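Long-range contact in uncharacterized protein (PDB 3OV5), which forms part of the bacterial type IV secretion system, probably at the outer membrane, combining a VirB7 motif with an N0 domain like that of outer membrane transport proteins: residues Trp22-Leu34 / Val68-Pro81. Numbering follows the deposited sequence.
Sequences WAADSNMQLSYNL and VSVSVSANKLLVQP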
loop_
_atom_site.group_PDB
_atom_site.type_symbol
_atom_site.label_atom_id
_atom_site.label_comp_id
_atom_site.label_asym_id
_atom_site.label_seq_id
_atom_site.Cartn_x
_atom_site.Cartn_y
_atom_site.Cartn_z
ATOM N N TRP A 22 -4.642 6.438 -0.645
ATOM C CA TRP A 22 -3.814 6.499 -1.853
ATOM C C TRP A 22 -4.652 6.229 -3.100
ATOM O O TRP A 22 -4.475 6.860 -4.135
ATOM C CB TRP A 22 -2.687 5.480 -1.797
ATOM C CG TRP A 22 -1.597 5.773 -0.793
ATOM C CD1 TRP A 22 -1.556 6.749 0.186
ATOM C CD2 TRP A 22 -0.364 5.042 -0.676
ATOM N NE1 TRP A 22 -0.366 6.661 0.898
ATOM C CE2 TRP A 22 0.378 5.621 0.389
ATOM C CE3 TRP A 22 0.183 3.964 -1.385
ATOM C CZ2 TRP A 22 1.642 5.148 0.749
ATOM C CZ3 TRP A 22 1.436 3.498 -1.018
ATOM C CH2 TRP A 22 2.137 4.079 0.039
ATOM N N ALA A 23 -5.563 5.256 -3.010
ATOM C CA ALA A 23 -6.409 4.884 -4.152
ATOM C C ALA A 23 -7.344 6.054 -4.516
ATOM O O ALA A 23 -7.444 6.473 -5.678
ATOM C CB ALA A 23 -7.213 3.637 -3.855
ATOM N N ALA A 24 -8.015 6.619 -3.514
ATOM C CA ALA A 24 -8.910 7.771 -3.717
ATOM C C ALA A 24 -8.145 8.944 -4.322
ATOM O O ALA A 24 -8.664 9.672 -5.181
ATOM C CB ALA A 24 -9.539 8.168 -2.411
ATOM N N ASP A 25 -6.920 9.133 -3.870
ATOM C CA ASP A 25 -6.086 10.229 -4.333
ATOM C C ASP A 25 -5.617 10.048 -5.775
ATOM O O ASP A 25 -5.056 10.995 -6.365
ATOM C CB ASP A 25 -4.831 10.328 -3.461
ATOM C CG ASP A 25 -5.108 10.784 -2.021
ATOM O OD1 ASP A 25 -6.233 11.248 -1.739
ATOM O OD2 ASP A 25 -4.178 10.624 -1.196
ATOM N N SER A 26 -5.780 8.837 -6.306
ATOM C CA SER A 26 -5.222 8.448 -7.605
ATOM C C SER A 26 -6.284 8.024 -8.606
ATOM O O SER A 26 -5.947 7.545 -9.680
ATOM C CB SER A 26 -4.259 7.273 -7.404
ATOM O OG SER A 26 -3.274 7.634 -6.451
ATOM N N ASN A 27 -7.564 8.120 -8.252
ATOM C CA ASN A 27 -8.649 7.587 -9.118
ATOM C C ASN A 27 -8.408 6.107 -9.418
ATOM O O ASN A 27 -8.610 5.618 -10.549
ATOM C CB ASN A 27 -8.806 8.363 -10.436
ATOM C CG ASN A 27 -9.511 9.690 -10.262
ATOM O OD1 ASN A 27 -10.000 10.038 -9.206
ATOM N ND2 ASN A 27 -9.667 10.406 -11.364
ATOM N N MET A 28 -7.973 5.399 -8.387
ATOM C CA MET A 28 -7.732 3.952 -8.460
ATOM C C MET A 28 -8.663 3.204 -7.534
ATOM O O MET A 28 -9.243 3.827 -6.622
ATOM C CB MET A 28 -6.281 3.623 -8.092
ATOM C CG MET A 28 -5.271 4.160 -9.092
ATOM S SD MET A 28 -3.562 3.968 -8.577
ATOM C CE MET A 28 -3.350 2.299 -9.047
ATOM N N GLN A 29 -8.896 1.922 -7.834
ATOM C CA GLN A 29 -9.638 0.865 -7.055
ATOM C C GLN A 29 -8.618 0.301 -6.033
ATOM O O GLN A 29 -7.512 0.042 -6.451
ATOM C CB GLN A 29 -10.174 -0.289 -8.000
ATOM C CG GLN A 29 -10.838 -1.492 -7.270
ATOM C CD GLN A 29 -11.459 -2.561 -8.190
ATOM O OE1 GLN A 29 -11.358 -2.508 -9.432
ATOM N NE2 GLN A 29 -12.089 -3.558 -7.568
ATOM N N LEU A 30 -9.029 -0.017 -4.806
ATOM C CA LEU A 30 -8.246 -0.857 -3.909
ATOM C C LEU A 30 -8.875 -2.246 -3.861
ATOM O O LEU A 30 -10.063 -2.373 -3.538
ATOM C CB LEU A 30 -8.220 -0.275 -2.494
ATOM C CG LEU A 30 -7.572 -1.163 -1.429
ATOM C CD1 LEU A 30 -6.111 -1.417 -1.726
ATOM C CD2 LEU A 30 -7.718 -0.526 -0.048
ATOM N N SER A 31 -8.077 -3.280 -4.140
ATOM C CA SER A 31 -8.474 -4.664 -3.912
ATOM C C SER A 31 -7.632 -5.199 -2.775
ATOM O O SER A 31 -6.439 -5.456 -2.931
ATOM C CB SER A 31 -8.260 -5.488 -5.170
ATOM O OG SER A 31 -9.134 -5.028 -6.186
ATOM N N TYR A 32 -8.254 -5.282 -1.605
ATOM C CA TYR A 32 -7.573 -5.692 -0.397
ATOM C C TYR A 32 -7.907 -7.154 -0.127
ATOM O O TYR A 32 -8.958 -7.482 0.403
ATOM C CB TYR A 32 -7.972 -4.785 0.778
ATOM C CG TYR A 32 -7.125 -5.032 1.996
ATOM C CD1 TYR A 32 -5.871 -4.419 2.129
ATOM C CD2 TYR A 32 -7.537 -5.900 2.993
ATOM C CE1 TYR A 32 -5.037 -4.688 3.226
ATOM C CE2 TYR A 32 -6.722 -6.166 4.105
ATOM C CZ TYR A 32 -5.466 -5.572 4.203
ATOM O OH TYR A 32 -4.628 -5.835 5.248
ATOM N N ASN A 33 -7.014 -8.050 -0.546
ATOM C CA ASN A 33 -7.301 -9.482 -0.585
ATOM C C ASN A 33 -6.636 -10.256 0.558
ATOM O O ASN A 33 -6.113 -11.363 0.361
ATOM C CB ASN A 33 -6.887 -10.053 -1.944
ATOM C CG ASN A 33 -7.701 -9.543 -3.099
ATOM O OD1 ASN A 33 -8.588 -8.708 -2.953
ATOM N ND2 ASN A 33 -7.387 -10.060 -4.279
ATOM N N LEU A 34 -6.677 -9.673 1.752
ATOM C CA LEU A 34 -6.198 -10.302 2.972
ATOM C C LEU A 34 -7.337 -10.422 3.958
ATOM O O LEU A 34 -8.287 -9.624 3.929
ATOM C CB LEU A 34 -5.072 -9.491 3.599
ATOM C CG LEU A 34 -3.845 -9.229 2.709
ATOM C CD1 LEU A 34 -2.867 -8.332 3.442
ATOM C CD2 LEU A 34 -3.156 -10.541 2.332
ATOM N N VAL A 68 2.824 -10.699 2.295
ATOM C CA VAL A 68 1.958 -9.809 1.531
ATOM C C VAL A 68 2.700 -9.177 0.368
ATOM O O VAL A 68 3.865 -8.774 0.515
ATOM C CB VAL A 68 1.446 -8.695 2.479
ATOM C CG1 VAL A 68 0.629 -7.649 1.714
ATOM C CG2 VAL A 68 0.675 -9.281 3.642
ATOM N N SER A 69 1.997 -9.069 -0.769
ATOM C CA SER A 69 2.419 -8.283 -1.916
ATOM C C SER A 69 1.470 -7.103 -2.110
ATOM O O SER A 69 0.251 -7.258 -2.010
ATOM C CB SER A 69 2.318 -9.148 -3.182
ATOM O OG SER A 69 2.527 -8.391 -4.353
ATOM N N VAL A 70 2.051 -5.922 -2.334
ATOM C CA VAL A 70 1.294 -4.739 -2.751
ATOM C C VAL A 70 1.814 -4.330 -4.122
ATOM O O VAL A 70 3.027 -4.218 -4.314
ATOM C CB VAL A 70 1.487 -3.562 -1.775
ATOM C CG1 VAL A 70 0.658 -2.345 -2.234
ATOM C CG2 VAL A 70 1.115 -3.977 -0.333
ATOM N N SER A 71 0.906 -4.140 -5.072
ATOM C CA SER A 71 1.318 -3.800 -6.426
ATOM C C SER A 71 0.267 -2.930 -7.096
ATOM O O SER A 71 -0.852 -2.793 -6.594
ATOM C CB SER A 71 1.587 -5.062 -7.251
ATOM O OG SER A 71 0.397 -5.825 -7.391
ATOM N N VAL A 72 0.678 -2.325 -8.203
ATOM C CA VAL A 72 -0.187 -1.568 -9.085
ATOM C C VAL A 72 -0.546 -2.457 -10.293
ATOM O O VAL A 72 0.357 -2.927 -11.006
ATOM C CB VAL A 72 0.532 -0.307 -9.596
ATOM C CG1 VAL A 72 -0.370 0.466 -10.519
ATOM C CG2 VAL A 72 1.006 0.561 -8.438
ATOM N N SER A 73 -1.855 -2.708 -10.444
ATOM C CA SER A 73 -2.460 -3.545 -11.491
ATOM C C SER A 73 -3.573 -2.677 -12.116
ATOM O O SER A 73 -4.667 -2.547 -11.570
ATOM C CB SER A 73 -3.026 -4.839 -10.866
ATOM O OG SER A 73 -2.884 -6.024 -11.663
ATOM N N ALA A 74 -3.266 -2.035 -13.235
ATOM C CA ALA A 74 -4.245 -1.182 -13.914
ATOM C C ALA A 74 -4.646 0.008 -13.061
ATOM O O ALA A 74 -3.795 0.708 -12.517
ATOM C CB ALA A 74 -5.471 -1.981 -14.327
ATOM N N ASN A 75 -5.947 0.245 -12.944
ATOM C CA ASN A 75 -6.422 1.262 -12.028
ATOM C C ASN A 75 -6.459 0.724 -10.587
ATOM O O ASN A 75 -7.144 1.333 -9.764
ATOM C CB ASN A 75 -7.800 1.810 -12.457
ATOM C CG ASN A 75 -8.905 0.770 -12.354
ATOM O OD1 ASN A 75 -8.705 -0.409 -12.658
ATOM N ND2 ASN A 75 -10.082 1.206 -11.922
ATOM N N LYS A 76 -5.760 -0.395 -10.272
ATOM C CA LYS A 76 -5.916 -0.964 -8.922
ATOM C C LYS A 76 -4.651 -0.961 -8.119
ATOM O O LYS A 76 -3.575 -1.257 -8.646
ATOM C CB LYS A 76 -6.371 -2.443 -8.973
ATOM C CG LYS A 76 -7.736 -2.702 -9.572
ATOM C CD LYS A 76 -7.777 -4.006 -10.324
ATOM C CE LYS A 76 -9.074 -4.142 -11.074
ATOM N NZ LYS A 76 -8.873 -5.142 -12.090
ATOM N N LEU A 77 -4.797 -0.684 -6.831
ATOM C CA LEU A 77 -3.816 -1.086 -5.858
ATOM C C LEU A 77 -4.268 -2.453 -5.342
ATOM O O LEU A 77 -5.390 -2.606 -4.881
ATOM C CB LEU A 77 -3.748 -0.056 -4.733
ATOM C CG LEU A 77 -3.174 1.292 -5.173
ATOM C CD1 LEU A 77 -3.384 2.341 -4.106
ATOM C CD2 LEU A 77 -1.691 1.161 -5.406
ATOM N N LEU A 78 -3.397 -3.444 -5.490
ATOM C CA LEU A 78 -3.713 -4.838 -5.222
ATOM C C LEU A 78 -2.867 -5.342 -4.063
ATOM O O LEU A 78 -1.633 -5.314 -4.131
ATOM C CB LEU A 78 -3.421 -5.688 -6.468
ATOM C CG LEU A 78 -3.652 -7.185 -6.337
ATOM C CD1 LEU A 78 -5.080 -7.555 -5.950
ATOM C CD2 LEU A 78 -3.272 -7.841 -7.644
ATOM N N VAL A 79 -3.536 -5.757 -2.983
ATOM C CA VAL A 79 -2.882 -6.299 -1.796
ATOM C C VAL A 79 -3.295 -7.760 -1.693
ATOM O O VAL A 79 -4.486 -8.044 -1.650
ATOM C CB VAL A 79 -3.306 -5.546 -0.523
ATOM C CG1 VAL A 79 -2.524 -6.091 0.661
ATOM C CG2 VAL A 79 -3.101 -4.040 -0.676
ATOM N N GLN A 80 -2.329 -8.683 -1.676
ATOM C CA GLN A 80 -2.691 -10.091 -1.765
ATOM C C GLN A 80 -1.561 -10.913 -1.170
ATOM O O GLN A 80 -0.436 -10.434 -1.027
ATOM C CB GLN A 80 -2.913 -10.500 -3.228
ATOM C CG GLN A 80 -1.648 -10.331 -4.051
ATOM C CD GLN A 80 -1.783 -10.717 -5.485
ATOM O OE1 GLN A 80 -2.528 -11.638 -5.861
ATOM N NE2 GLN A 80 -0.991 -10.061 -6.315
ATOM N N PRO A 81 -1.824 -12.187 -0.864
ATOM C CA PRO A 81 -0.712 -13.082 -0.573
ATOM C C PRO A 81 0.252 -13.088 -1.748
ATOM O O PRO A 81 -0.190 -13.080 -2.909
ATOM C CB PRO A 81 -1.398 -14.442 -0.395
ATOM C CG PRO A 81 -2.814 -14.100 -0.007
ATOM C CD PRO A 81 -3.121 -12.906 -0.878
HETATM O O HOH W 1 -10.599 3.894 -10.859
HETATM O O HOH W 2 -12.291 -0.911 -12.072
#
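Q29 to Y32 pair with K76 to V79 as parallel neighbours, a worked example of how an N0-type fold adds a parallel edge strand to an antiparallel hairpin. Strand 29-32 runs beside strand 76-81 with axes 4.6 Å apart and 10° between their directions, while the hairpin partner 68-73 lies antiparallel on the other side of 76-81. The parallel pattern is regular: the N-H groups of Q29, S31 and N33 reach the carbonyls of N75, L77 and V79, and Q29 O and S31 O accept from L77 N and V79 N. The straightest of these five bonds, V79 N to S31 O, measures 2.9 Å at 176°.

L30, Y32, L77 and V79 face helix 15-24, while V68 and V72 touch helix 52-63. A methyl of L77 reaches back to helix 15-24, its CD1 lying 4.0 Å from W22 CB; beyond that helix N27, with positive phi, forms a Schellman motif in which S26 N and M28 N both bond to A23 O, and the chain turns into the strand. M28 bends at chi3 (81°), bringing CE over the hairpin end, 3.8 Å from V72 CG1. V79 CG1 meets L34 CD1 at 3.6 Å, the two side chains nearly perpendicular, and also approaches CE1 of the obliquely set Y32 ring, whose OH bonds to S36 O.

Q29, S31, K76 and L78 occupy the other face. There Q29, extended with CG anti to its N in one of its two conformers, runs alongside the carbon chain of K76, itself modelled in two. Where the strands end, the second methyl of L34, CD2, rests 4.0 Å from P81 CD.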